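PDB 3AFO: NADH kinase POS5, mitochondrial from Saccharomyces cerevisiae, which phosphorylates NADH and, with twofold lower preference, NAD(+) at the expense of ATP, making NADPH, a key cellular reductant in antioxidant defence. Local coordinates for residues N15-D23 and L35-N43; R56-T64 and V81-F89. One frame throughout, in Å; residues are numbered along the deposited sequence. Where two conformers were deposited one is given.

Interaction 1 of 2, residues N15-D23 and L35-N43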
ATOM      1  N   ASN A  15      38.364  11.296  36.523  1.00 35.35           N
ATOM      2  CA  ASN A  15      39.329  12.397  36.643  1.00 35.44           C
ATOM      3  C   ASN A  15      38.829  13.672  35.969  1.00 35.10           C
ATOM      4  O   ASN A  15      39.396  14.748  36.179  1.00 35.02           O
ATOM      5  CB  ASN A  15      40.687  12.028  36.034  1.00 35.90           C
ATOM      6  CG  ASN A  15      41.417  10.946  36.815  1.00 38.26           C
ATOM      7  OD1 ASN A  15      40.955  10.483  37.865  1.00 40.43           O
ATOM      8  ND2 ASN A  15      42.567  10.533  36.298  1.00 38.93           N
ATOM      9  N   LEU A  16      37.782  13.544  35.151  1.00 34.43           N
ATOM     10  CA  LEU A  16      37.219  14.683  34.424  1.00 34.75           C
ATOM     11  C   LEU A  16      36.042  15.311  35.165  1.00 35.31           C
ATOM     12  O   LEU A  16      35.402  14.663  35.993  1.00 34.48           O
ATOM     13  CB  LEU A  16      36.786  14.273  33.006  1.00 34.07           C
ATOM     14  CG  LEU A  16      37.832  13.602  32.106  1.00 33.29           C
ATOM     15  CD1 LEU A  16      37.238  13.267  30.738  1.00 32.10           C
ATOM     16  CD2 LEU A  16      39.091  14.472  31.961  1.00 32.71           C
ATOM     17  N   ARG A  17      35.771  16.574  34.833  1.00 36.81           N
ATOM     18  CA  ARG A  17      34.697  17.362  35.426  1.00 38.73           C
ATOM     19  C   ARG A  17      33.338  16.956  34.873  1.00 39.82           C
ATOM     20  O   ARG A  17      33.245  16.463  33.750  1.00 39.95           O
ATOM     21  CB  ARG A  17      34.911  18.856  35.140  1.00 38.65           C
ATOM     22  CG  ARG A  17      36.319  19.398  35.431  1.00 40.01           C
ATOM     23  CD  ARG A  17      36.576  19.581  36.915  1.00 41.02           C
ATOM     24  NE  ARG A  17      35.777  20.654  37.506  1.00 42.58           N
ATOM     25  CZ  ARG A  17      36.209  21.452  38.484  1.00 41.79           C
ATOM     26  NH1 ARG A  17      37.437  21.318  38.964  1.00 40.14           N
ATOM     27  NH2 ARG A  17      35.414  22.391  38.972  1.00 41.93           N
ATOM     28  N   SER A  18      32.293  17.187  35.665  1.00 41.30           N
ATOM     29  CA  SER A  18      30.899  16.966  35.262  1.00 42.52           C
ATOM     30  C   SER A  18      30.527  17.674  33.964  1.00 43.32           C
ATOM     31  O   SER A  18      31.082  18.725  33.641  1.00 43.38           O
ATOM     32  CB  SER A  18      29.956  17.431  36.378  1.00 42.52           C
ATOM     33  OG  SER A  18      30.020  16.553  37.485  1.00 43.05           O
ATOM     34  N   SER A  19      29.568  17.096  33.238  1.00 44.85           N
ATOM     35  CA  SER A  19      29.095  17.629  31.952  1.00 46.01           C
ATOM     36  C   SER A  19      28.716  19.098  31.997  1.00 47.00           C
ATOM     37  O   SER A  19      28.140  19.580  32.972  1.00 47.10           O
ATOM     38  CB  SER A  19      27.877  16.846  31.453  1.00 46.01           C
ATOM     39  OG  SER A  19      28.029  15.462  31.669  1.00 46.83           O
ATOM     40  N   SER A  20      29.039  19.799  30.917  1.00 48.27           N
ATOM     41  CA  SER A  20      28.540  21.146  30.693  1.00 49.37           C
ATOM     42  C   SER A  20      27.377  21.074  29.709  1.00 49.86           C
ATOM     43  O   SER A  20      27.585  20.863  28.509  1.00 49.94           O
ATOM     44  CB  SER A  20      29.648  22.050  30.141  1.00 49.40           C
ATOM     45  OG  SER A  20      30.176  21.558  28.921  1.00 50.01           O
ATOM     46  N   SER A  21      26.155  21.222  30.215  1.00 50.38           N
ATOM     47  CA  SER A  21      24.988  21.285  29.342  1.00 51.07           C
ATOM     48  C   SER A  21      25.071  22.567  28.514  1.00 51.04           C
ATOM     49  O   SER A  21      25.246  23.660  29.058  1.00 51.31           O
ATOM     50  CB  SER A  21      23.686  21.237  30.143  1.00 51.19           C
ATOM     51  OG  SER A  21      23.631  22.281  31.103  1.00 52.78           O
ATOM     52  N   ALA A  22      24.979  22.421  27.198  1.00 50.79           N
ATOM     53  CA  ALA A  22      25.055  23.554  26.291  1.00 50.51           C
ATOM     54  C   ALA A  22      23.747  24.330  26.263  1.00 50.35           C
ATOM     55  O   ALA A  22      22.757  23.924  26.869  1.00 50.27           O
ATOM     56  CB  ALA A  22      25.425  23.082  24.905  1.00 50.49           C
ATOM     57  N   ASP A  23      23.760  25.459  25.571  1.00 50.41           N
ATOM     58  CA  ASP A  23      22.551  26.223  25.329  1.00 50.73           C
ATOM     59  C   ASP A  23      22.062  26.006  23.903  1.00 50.43           C
ATOM     60  O   ASP A  23      22.868  25.794  22.989  1.00 50.27           O
ATOM     61  CB  ASP A  23      22.791  27.712  25.590  1.00 50.86           C
ATOM     62  CG  ASP A  23      22.300  28.145  26.955  1.00 52.04           C
ATOM     63  OD1 ASP A  23      21.062  28.146  27.167  1.00 53.01           O
ATOM     64  OD2 ASP A  23      23.148  28.482  27.811  1.00 52.57           O
ATOM     65  N   LEU A  35      23.829  25.685  18.706  1.00 32.26           N
ATOM     66  CA  LEU A  35      24.542  25.064  19.814  1.00 32.49           C
ATOM     67  C   LEU A  35      25.617  26.030  20.346  1.00 32.81           C
ATOM     68  O   LEU A  35      26.643  26.250  19.708  1.00 32.59           O
ATOM     69  CB  LEU A  35      25.162  23.729  19.373  1.00 32.41           C
ATOM     70  CG  LEU A  35      26.095  22.949  20.316  1.00 32.74           C
ATOM     71  CD1 LEU A  35      25.421  22.585  21.611  1.00 33.36           C
ATOM     72  CD2 LEU A  35      26.622  21.697  19.646  1.00 32.65           C
ATOM     73  N   ILE A  36      25.354  26.620  21.505  1.00 33.39           N
ATOM     74  CA  ILE A  36      26.270  27.596  22.097  1.00 34.17           C
ATOM     75  C   ILE A  36      26.706  27.078  23.458  1.00 34.47           C
ATOM     76  O   ILE A  36      25.880  26.845  24.346  1.00 34.98           O
ATOM     77  CB  ILE A  36      25.644  29.030  22.157  1.00 34.55           C
ATOM     78  CG1 ILE A  36      25.293  29.505  20.740  1.00 34.40           C
ATOM     79  CG2 ILE A  36      26.617  30.040  22.804  1.00 34.09           C
ATOM     80  CD1 ILE A  36      24.327  30.666  20.671  1.00 37.60           C
ATOM     81  N   TRP A  37      28.008  26.862  23.594  1.00 34.71           N
ATOM     82  CA  TRP A  37      28.579  26.312  24.809  1.00 35.45           C
ATOM     83  C   TRP A  37      28.645  27.384  25.897  1.00 36.43           C
ATOM     84  O   TRP A  37      29.290  28.418  25.712  1.00 36.57           O
ATOM     85  CB  TRP A  37      29.970  25.736  24.519  1.00 35.25           C
ATOM     86  CG  TRP A  37      29.946  24.641  23.475  1.00 33.93           C
ATOM     87  CD1 TRP A  37      30.304  24.746  22.160  1.00 33.13           C
ATOM     88  CD2 TRP A  37      29.519  23.289  23.667  1.00 32.82           C
ATOM     89  NE1 TRP A  37      30.130  23.538  21.518  1.00 32.18           N
ATOM     90  CE2 TRP A  37      29.653  22.626  22.424  1.00 32.44           C
ATOM     91  CE3 TRP A  37      29.043  22.569  24.771  1.00 31.78           C
ATOM     92  CZ2 TRP A  37      29.325  21.280  22.257  1.00 31.98           C
ATOM     93  CZ3 TRP A  37      28.719  21.234  24.604  1.00 31.62           C
ATOM     94  CH2 TRP A  37      28.861  20.602  23.358  1.00 31.46           C
ATOM     95  N   GLN A  38      27.953  27.153  27.012  1.00 37.26           N
ATOM     96  CA  GLN A  38      28.056  28.069  28.155  1.00 38.40           C
ATOM     97  C   GLN A  38      29.426  27.920  28.832  1.00 38.11           C
ATOM     98  O   GLN A  38      30.156  28.902  28.961  1.00 38.47           O
ATOM     99  CB  GLN A  38      26.902  27.907  29.148  1.00 38.51           C
ATOM    100  CG  GLN A  38      26.811  29.098  30.116  1.00 41.13           C
ATOM    101  CD  GLN A  38      25.624  29.036  31.057  1.00 43.55           C
ATOM    102  OE1 GLN A  38      25.442  28.067  31.802  1.00 45.00           O
ATOM    103  NE2 GLN A  38      24.819  30.090  31.048  1.00 45.52           N
ATOM    104  N   ASN A  39      29.765  26.699  29.249  1.00 37.85           N
ATOM    105  CA  ASN A  39      31.153  26.351  29.568  1.00 37.50           C
ATOM    106  C   ASN A  39      31.789  25.822  28.285  1.00 36.63           C
ATOM    107  O   ASN A  39      31.128  25.107  27.536  1.00 36.19           O
ATOM    108  CB  ASN A  39      31.250  25.245  30.637  1.00 38.16           C
ATOM    109  CG  ASN A  39      30.177  25.340  31.711  1.00 39.55           C
ATOM    110  OD1 ASN A  39      29.574  26.388  31.928  1.00 41.91           O
ATOM    111  ND2 ASN A  39      29.942  24.230  32.397  1.00 40.56           N
ATOM    112  N   PRO A  40      33.070  26.161  28.027  1.00 35.96           N
ATOM    113  CA  PRO A  40      33.744  25.663  26.817  1.00 35.13           C
ATOM    114  C   PRO A  40      33.693  24.134  26.663  1.00 34.23           C
ATOM    115  O   PRO A  40      33.710  23.403  27.655  1.00 33.95           O
ATOM    116  CB  PRO A  40      35.189  26.141  26.998  1.00 35.23           C
ATOM    117  CG  PRO A  40      35.064  27.382  27.864  1.00 35.32           C
ATOM    118  CD  PRO A  40      33.949  27.048  28.821  1.00 36.12           C
ATOM    119  N   LEU A  41      33.607  23.670  25.421  1.00 33.51           N
ATOM    120  CA  LEU A  41      33.596  22.234  25.125  1.00 32.81           C
ATOM    121  C   LEU A  41      34.938  21.607  25.491  1.00 32.56           C
ATOM    122  O   LEU A  41      35.980  22.068  25.027  1.00 32.82           O
ATOM    123  CB  LEU A  41      33.305  22.012  23.631  1.00 32.49           C
ATOM    124  CG  LEU A  41      33.573  20.642  23.003  1.00 31.62           C
ATOM    125  CD1 LEU A  41      32.756  19.561  23.684  1.00 30.85           C
ATOM    126  CD2 LEU A  41      33.300  20.666  21.505  1.00 29.94           C
ATOM    127  N   GLN A  42      34.906  20.558  26.308  1.00 32.18           N
ATOM    128  CA  GLN A  42      36.121  19.854  26.711  1.00 31.99           C
ATOM    129  C   GLN A  42      36.043  18.325  26.599  1.00 30.95           C
ATOM    130  O   GLN A  42      36.927  17.713  25.996  1.00 30.97           O
ATOM    131  CB  GLN A  42      36.523  20.234  28.141  1.00 32.65           C
ATOM    132  CG  GLN A  42      37.124  21.622  28.292  1.00 34.81           C
ATOM    133  CD  GLN A  42      37.726  21.822  29.674  1.00 38.02           C
ATOM    134  OE1 GLN A  42      37.012  21.902  30.677  1.00 38.48           O
ATOM    135  NE2 GLN A  42      39.054  21.882  29.733  1.00 38.91           N
ATOM    136  N   ASN A  43      35.008  17.723  27.195  1.00 29.39           N
ATOM    137  CA  ASN A  43      34.896  16.268  27.298  1.00 27.79           C
ATOM    138  C   ASN A  43      34.170  15.658  26.085  1.00 27.41           C
ATOM    139  O   ASN A  43      32.939  15.739  25.975  1.00 27.48           O
ATOM    140  CB  ASN A  43      34.170  15.861  28.578  1.00 27.11           C
ATOM    141  CG  ASN A  43      34.854  16.371  29.853  1.00 27.57           C
ATOM    142  OD1 ASN A  43      36.008  16.829  29.840  1.00 24.36           O
ATOM    143  ND2 ASN A  43      34.131  16.282  30.968  1.00 24.53           N
TER
HETATM  144  O   HOH W   1      37.040  17.766  32.280  1.00 28.97           O
HETATM  145  O   HOH W   2      27.437  24.467  27.949  1.00 46.74           O

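Interaction 2 of 2, residues R56-T64 and V81-F89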
ATOM      1  N   ARG A  56      37.900   2.276  13.238  1.00 26.74           N
ATOM      2  CA  ARG A  56      39.046   2.254  14.145  1.00 26.84           C
ATOM      3  C   ARG A  56      40.119   3.233  13.649  1.00 27.18           C
ATOM      4  O   ARG A  56      40.667   4.019  14.429  1.00 26.76           O
ATOM      5  CB  ARG A  56      39.588   0.830  14.287  1.00 27.07           C
ATOM      6  CG  ARG A  56      40.768   0.673  15.253  1.00 27.42           C
ATOM      7  CD  ARG A  56      41.115  -0.816  15.456  1.00 29.43           C
ATOM      8  NE  ARG A  56      42.526  -1.024  15.795  1.00 29.99           N
ATOM      9  CZ  ARG A  56      43.039  -2.167  16.258  1.00 32.32           C
ATOM     10  NH1 ARG A  56      42.262  -3.231  16.457  1.00 31.62           N
ATOM     11  NH2 ARG A  56      44.339  -2.247  16.533  1.00 33.15           N
ATOM     12  N   GLU A  57      40.378   3.216  12.344  1.00 27.10           N
ATOM     13  CA  GLU A  57      41.306   4.157  11.726  1.00 27.25           C
ATOM     14  C   GLU A  57      40.856   5.599  11.893  1.00 26.95           C
ATOM     15  O   GLU A  57      41.667   6.474  12.209  1.00 26.48           O
ATOM     16  CB  GLU A  57      41.492   3.832  10.243  1.00 27.73           C
ATOM     17  CG  GLU A  57      42.403   2.617   9.995  1.00 31.23           C
ATOM     18  CD  GLU A  57      42.285   2.062   8.583  1.00 35.38           C
ATOM     19  OE1 GLU A  57      41.988   2.841   7.648  1.00 37.68           O
ATOM     20  OE2 GLU A  57      42.486   0.838   8.411  1.00 38.35           O
ATOM     21  N   ALA A  58      39.561   5.838  11.677  1.00 26.19           N
ATOM     22  CA  ALA A  58      38.980   7.173  11.822  1.00 26.14           C
ATOM     23  C   ALA A  58      39.052   7.665  13.264  1.00 26.04           C
ATOM     24  O   ALA A  58      39.332   8.843  13.500  1.00 26.21           O
ATOM     25  CB  ALA A  58      37.537   7.190  11.332  1.00 25.83           C
ATOM     26  N   MET A  59      38.805   6.769  14.220  1.00 25.73           N
ATOM     27  CA  MET A  59      38.869   7.131  15.638  1.00 26.07           C
ATOM     28  C   MET A  59      40.277   7.606  16.026  1.00 26.21           C
ATOM     29  O   MET A  59      40.439   8.657  16.647  1.00 26.18           O
ATOM     30  CB  MET A  59      38.447   5.959  16.516  1.00 26.04           C
ATOM     31  CG  MET A  59      38.471   6.272  18.003  1.00 25.92           C
ATOM     32  SD  MET A  59      37.949   4.878  18.989  1.00 27.70           S
ATOM     33  CE  MET A  59      36.209   5.300  19.136  1.00 26.19           C
ATOM     34  N   VAL A  60      41.285   6.834  15.639  1.00 26.11           N
ATOM     35  CA  VAL A  60      42.676   7.192  15.912  1.00 26.25           C
ATOM     36  C   VAL A  60      43.026   8.531  15.265  1.00 26.58           C
ATOM     37  O   VAL A  60      43.634   9.399  15.901  1.00 26.79           O
ATOM     38  CB  VAL A  60      43.634   6.057  15.474  1.00 26.23           C
ATOM     39  CG1 VAL A  60      45.103   6.474  15.596  1.00 26.32           C
ATOM     40  CG2 VAL A  60      43.368   4.822  16.304  1.00 25.96           C
ATOM     41  N   GLU A  61      42.606   8.712  14.013  1.00 26.80           N
ATOM     42  CA  GLU A  61      42.854   9.950  13.276  1.00 26.84           C
ATOM     43  C   GLU A  61      42.122  11.147  13.897  1.00 26.42           C
ATOM     44  O   GLU A  61      42.654  12.268  13.939  1.00 26.01           O
ATOM     45  CB  GLU A  61      42.463   9.758  11.806  1.00 27.46           C
ATOM     46  CG  GLU A  61      42.807  10.911  10.880  1.00 30.82           C
ATOM     47  CD  GLU A  61      42.311  10.689   9.447  1.00 34.98           C
ATOM     48  OE1 GLU A  61      42.065   9.526   9.056  1.00 37.06           O
ATOM     49  OE2 GLU A  61      42.166  11.686   8.707  1.00 37.93           O
ATOM     50  N   PHE A  62      40.906  10.918  14.386  1.00 25.37           N
ATOM     51  CA  PHE A  62      40.146  11.999  14.986  1.00 25.18           C
ATOM     52  C   PHE A  62      40.759  12.435  16.321  1.00 24.94           C
ATOM     53  O   PHE A  62      40.933  13.623  16.567  1.00 24.98           O
ATOM     54  CB  PHE A  62      38.676  11.601  15.165  1.00 25.13           C
ATOM     55  CG  PHE A  62      37.802  12.727  15.609  1.00 25.13           C
ATOM     56  CD1 PHE A  62      37.647  13.856  14.815  1.00 24.95           C
ATOM     57  CD2 PHE A  62      37.116  12.656  16.814  1.00 24.75           C
ATOM     58  CE1 PHE A  62      36.818  14.923  15.225  1.00 25.28           C
ATOM     59  CE2 PHE A  62      36.293  13.707  17.226  1.00 24.93           C
ATOM     60  CZ  PHE A  62      36.151  14.842  16.430  1.00 23.83           C
ATOM     61  N   ILE A  63      41.086  11.458  17.159  1.00 24.94           N
ATOM     62  CA  ILE A  63      41.700  11.683  18.468  1.00 25.07           C
ATOM     63  C   ILE A  63      43.066  12.373  18.344  1.00 25.50           C
ATOM     64  O   ILE A  63      43.391  13.265  19.139  1.00 26.06           O
ATOM     65  CB  ILE A  63      41.834  10.354  19.239  1.00 24.55           C
ATOM     66  CG1 ILE A  63      40.443   9.807  19.588  1.00 23.37           C
ATOM     67  CG2 ILE A  63      42.690  10.532  20.507  1.00 25.07           C
ATOM     68  CD1 ILE A  63      40.432   8.397  20.139  1.00 20.69           C
ATOM     69  N   THR A  64      43.850  11.950  17.351  1.00 25.86           N
ATOM     70  CA  THR A  64      45.130  12.591  17.010  1.00 25.76           C
ATOM     71  C   THR A  64      44.914  14.079  16.704  1.00 26.27           C
ATOM     72  O   THR A  64      45.596  14.943  17.272  1.00 25.86           O
ATOM     73  CB  THR A  64      45.857  11.830  15.860  1.00 25.72           C
ATOM     74  OG1 THR A  64      46.184  10.508  16.303  1.00 24.33           O
ATOM     75  CG2 THR A  64      47.160  12.530  15.420  1.00 26.28           C
ATOM     76  N   VAL A  81      37.562  -0.439  23.886  1.00 31.55           N
ATOM     77  CA  VAL A  81      38.063   0.377  22.787  1.00 31.45           C
ATOM     78  C   VAL A  81      39.409   1.028  23.135  1.00 31.82           C
ATOM     79  O   VAL A  81      40.331   1.015  22.315  1.00 31.29           O
ATOM     80  CB  VAL A  81      37.027   1.437  22.360  1.00 31.47           C
ATOM     81  CG1 VAL A  81      37.661   2.528  21.525  1.00 31.23           C
ATOM     82  CG2 VAL A  81      35.875   0.775  21.588  1.00 31.89           C
ATOM     83  N   ALA A  82      39.511   1.586  24.346  1.00 31.98           N
ATOM     84  CA  ALA A  82      40.772   2.147  24.855  1.00 32.75           C
ATOM     85  C   ALA A  82      41.920   1.144  24.715  1.00 33.23           C
ATOM     86  O   ALA A  82      42.974   1.467  24.153  1.00 32.97           O
ATOM     87  CB  ALA A  82      40.617   2.580  26.314  1.00 32.33           C
ATOM     88  N   GLU A  83      41.690  -0.070  25.207  1.00 34.02           N
ATOM     89  CA  GLU A  83      42.649  -1.165  25.087  1.00 35.39           C
ATOM     90  C   GLU A  83      42.899  -1.543  23.628  1.00 35.37           C
ATOM     91  O   GLU A  83      44.044  -1.761  23.225  1.00 35.47           O
ATOM     92  CB  GLU A  83      42.162  -2.389  25.865  1.00 35.78           C
ATOM     93  CG  GLU A  83      42.627  -2.450  27.326  1.00 38.65           C
ATOM     94  CD  GLU A  83      42.318  -3.800  27.982  1.00 42.46           C
ATOM     95  OE1 GLU A  83      41.184  -4.295  27.822  1.00 43.79           O
ATOM     96  OE2 GLU A  83      43.208  -4.377  28.648  1.00 44.89           O
ATOM     97  N   GLU A  84      41.822  -1.611  22.843  1.00 35.15           N
ATOM     98  CA  GLU A  84      41.911  -1.964  21.430  1.00 34.85           C
ATOM     99  C   GLU A  84      42.800  -0.996  20.650  1.00 34.19           C
ATOM    100  O   GLU A  84      43.673  -1.425  19.904  1.00 34.34           O
ATOM    101  CB  GLU A  84      40.518  -2.013  20.791  1.00 35.28           C
ATOM    102  CG  GLU A  84      40.513  -2.480  19.342  1.00 36.45           C
ATOM    103  CD  GLU A  84      39.193  -2.222  18.636  1.00 39.51           C
ATOM    104  OE1 GLU A  84      38.332  -1.515  19.206  1.00 39.84           O
ATOM    105  OE2 GLU A  84      39.020  -2.721  17.503  1.00 40.04           O
ATOM    106  N   ILE A  85      42.578   0.303  20.827  1.00 33.23           N
ATOM    107  CA  ILE A  85      43.243   1.310  20.001  1.00 32.67           C
ATOM    108  C   ILE A  85      44.586   1.807  20.551  1.00 32.40           C
ATOM    109  O   ILE A  85      45.302   2.523  19.850  1.00 32.34           O
ATOM    110  CB  ILE A  85      42.316   2.516  19.681  1.00 32.40           C
ATOM    111  CG1 ILE A  85      42.020   3.337  20.951  1.00 32.89           C
ATOM    112  CG2 ILE A  85      41.026   2.034  18.993  1.00 33.37           C
ATOM    113  CD1 ILE A  85      41.347   4.662  20.699  1.00 33.06           C
ATOM    114  N   SER A  86      44.919   1.440  21.791  1.00 32.30           N
ATOM    115  CA  SER A  86      46.149   1.931  22.431  1.00 32.22           C
ATOM    116  C   SER A  86      47.413   1.624  21.606  1.00 32.00           C
ATOM    117  O   SER A  86      48.287   2.487  21.465  1.00 31.77           O
ATOM    118  CB  SER A  86      46.278   1.464  23.889  1.00 31.80           C
ATOM    119  OG  SER A  86      46.160   0.062  24.013  1.00 32.75           O
ATOM    120  N   GLN A  87      47.509   0.409  21.059  0.50 31.89           N
ATOM    121  CA  GLN A  87      48.650   0.056  20.195  0.50 31.81           C
ATOM    122  C   GLN A  87      48.682   0.816  18.863  0.50 31.46           C
ATOM    123  O   GLN A  87      49.704   0.799  18.176  0.50 31.47           O
ATOM    124  CB  GLN A  87      48.749  -1.459  19.934  0.50 32.14           C
ATOM    125  CG  GLN A  87      49.068  -2.306  21.161  0.50 32.86           C
ATOM    126  CD  GLN A  87      50.188  -3.326  20.939  0.50 34.36           C
ATOM    127  OE1 GLN A  87      50.337  -3.888  19.850  0.50 34.02           O
ATOM    128  NE2 GLN A  87      50.982  -3.567  21.986  0.50 33.57           N
ATOM    129  N   ASP A  88      47.580   1.479  18.498  1.00 31.10           N
ATOM    130  CA  ASP A  88      47.497   2.167  17.189  1.00 30.52           C
ATOM    131  C   ASP A  88      48.170   3.541  17.110  1.00 29.87           C
ATOM    132  O   ASP A  88      48.379   4.068  16.009  1.00 28.99           O
ATOM    133  CB  ASP A  88      46.040   2.313  16.703  1.00 30.68           C
ATOM    134  CG  ASP A  88      45.342   0.987  16.483  1.00 31.77           C
ATOM    135  OD1 ASP A  88      45.986  -0.080  16.623  1.00 32.06           O
ATOM    136  OD2 ASP A  88      44.119   1.019  16.190  1.00 31.93           O
ATOM    137  N   PHE A  89      48.466   4.143  18.260  1.00 29.10           N
ATOM    138  CA  PHE A  89      49.146   5.437  18.267  1.00 29.06           C
ATOM    139  C   PHE A  89      50.645   5.186  18.214  1.00 29.47           C
ATOM    140  O   PHE A  89      51.199   4.496  19.072  1.00 29.76           O
ATOM    141  CB  PHE A  89      48.767   6.254  19.498  1.00 28.73           C
ATOM    142  CG  PHE A  89      47.321   6.668  19.529  1.00 27.75           C
ATOM    143  CD1 PHE A  89      46.941   7.941  19.103  1.00 26.94           C
ATOM    144  CD2 PHE A  89      46.338   5.783  19.972  1.00 26.29           C
ATOM    145  CE1 PHE A  89      45.601   8.328  19.131  1.00 26.45           C
ATOM    146  CE2 PHE A  89      44.990   6.165  20.004  1.00 24.70           C
ATOM    147  CZ  PHE A  89      44.629   7.439  19.586  1.00 25.57           C
TER

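Interaction 1 of 2, residues N15-D23 and L35-N43
Ala22 marks the tight part of this contact: its CB presses on Leu35 CD1 at 3.3 Å, closer than ordinary van der Waals contact, and meets Trp37 CE3 obliquely at 3.7 Å. The indole of Trp37 is clamped between leucines, Leu35 CD1 lying toward the rim of one face and Leu41 CB over the centre of the opposite face, while Ser20 O sits at its edge. Its NE1 is spent on Val168 O. Exposed Asn39 closes over buried Ser20, ND2 against CB. Asp23 and Ile36 form an antiparallel hydrogen-bonded pair, Asp23 N to Ile36 O at 2.8 Å and the nearly straight return bond, Ile36 N to Asp23 O, at 3.0 Å (176°).

The solvent side is looser. The planes of the Asp23 carboxylate and the Gln38 amide are 81° apart, Asp23 OD2 stays 4.0 Å from Gln38 NE2, and one water links Gln38 N to Ser21 O.

At the other end Asn43 is buried. A second water accepts from Arg17 N and donates to Asn43 OD1 at 2.8 Å. With CG beside its own backbone N (chi1 -58°), Asn43 slides past Leu16 in the opposite direction, Leu16 CD1 resting on its amide. OD1 also pairs with Asn74 ND2, and ND2 with Arg114 O. A leucine in place of Asn43 would probably leave Arg114 O and the Asn74 amide without these mates and cost the water its acceptor.

Strand 74-76 borders the Leu16 end, helix 161-169 receives Leu35 and Leu41, and the successive strands 23-25 and 33-36 edge the antiparallel sheet, pairing on to strand 174-186.

Interaction 2 of 2, residues R56-T64 and V81-F89
Arg56 and Ile85 slide past each other where helix 53-69 meets helix 79-86, at 86° between the short axes and 11.0 Å apart. The first helix is the connection of a beta-alpha-beta crossover from strand 43-48 to strand 74-76 in the parallel sheet of the N-terminal domain. Ile85 fits knob-into-hole among Arg56, Met59, Val60 and Ile63; its CD1 meets Ile63 CD1 tip to tip and also touches Met59 SD, which in turn rests on Val81 CG1 at 3.5 Å.

Arg56 points its CB toward the partner segment, and from there the chain runs extended to NE, CG anti to the backbone N (chi1 -178°). CG lies 3.5 Å from Asp88 OD2 and passes Ile85 CG2; CD lies 3.5 Å from Glu84 OE2 and also nears Asp88 OD2. NE bonds Asp88 OD2 at 2.6 Å, CZ follows at 3.4 Å from Asp88 OD2, and NH2 bonds Asp88 OD1 at 2.7 Å, a side-on grip in which both oxygens use their syn lone pairs. It holds guanidinium and carboxylate edge to edge, their planes only 19° apart, and fixes the guanidinium's rotation. NH1 makes a weak bond to Glu84 OE2, whose carboxylate is turned steeply to the guanidinium; Glu84 OE1 is in a salt bridge with Lys48 NZ. Glu84 O lies above one guanidinium face, toward the rim.

Beyond the salt bridges Val60 CG1 makes a CH-pi contact over one face of Phe89, and Ile63 CG2 approaches the ring obliquely. Thr64 OG1 sits 3.6 Å from Phe89 CE1 and bonds back to Val60 O, from the face of that carbonyl opposite to Thr64 N.

Overall arrangement
The two contacts follow one another along the chain: interaction 1 closes at Asn43, where strand 43-48 of the five-stranded parallel sheet begins, and interaction 2 opens in helix 53-69, the helix that follows this strand. Their centres are 23 Å apart and their nearest atoms about 8 Å, with no touch. Strand 43-48 links them: it starts at Asn43 of interaction 1, and Met59 and Ile63 of interaction 2 pack on its Ile46. At its other end interaction 1 pairs strand 23-25 with strand 33-36, at the margin of the nine-stranded antiparallel sheet. Interaction 1 thus joins that sheet to the N-terminal alpha/beta domain, whereas interaction 2 fixes two helices within the domain.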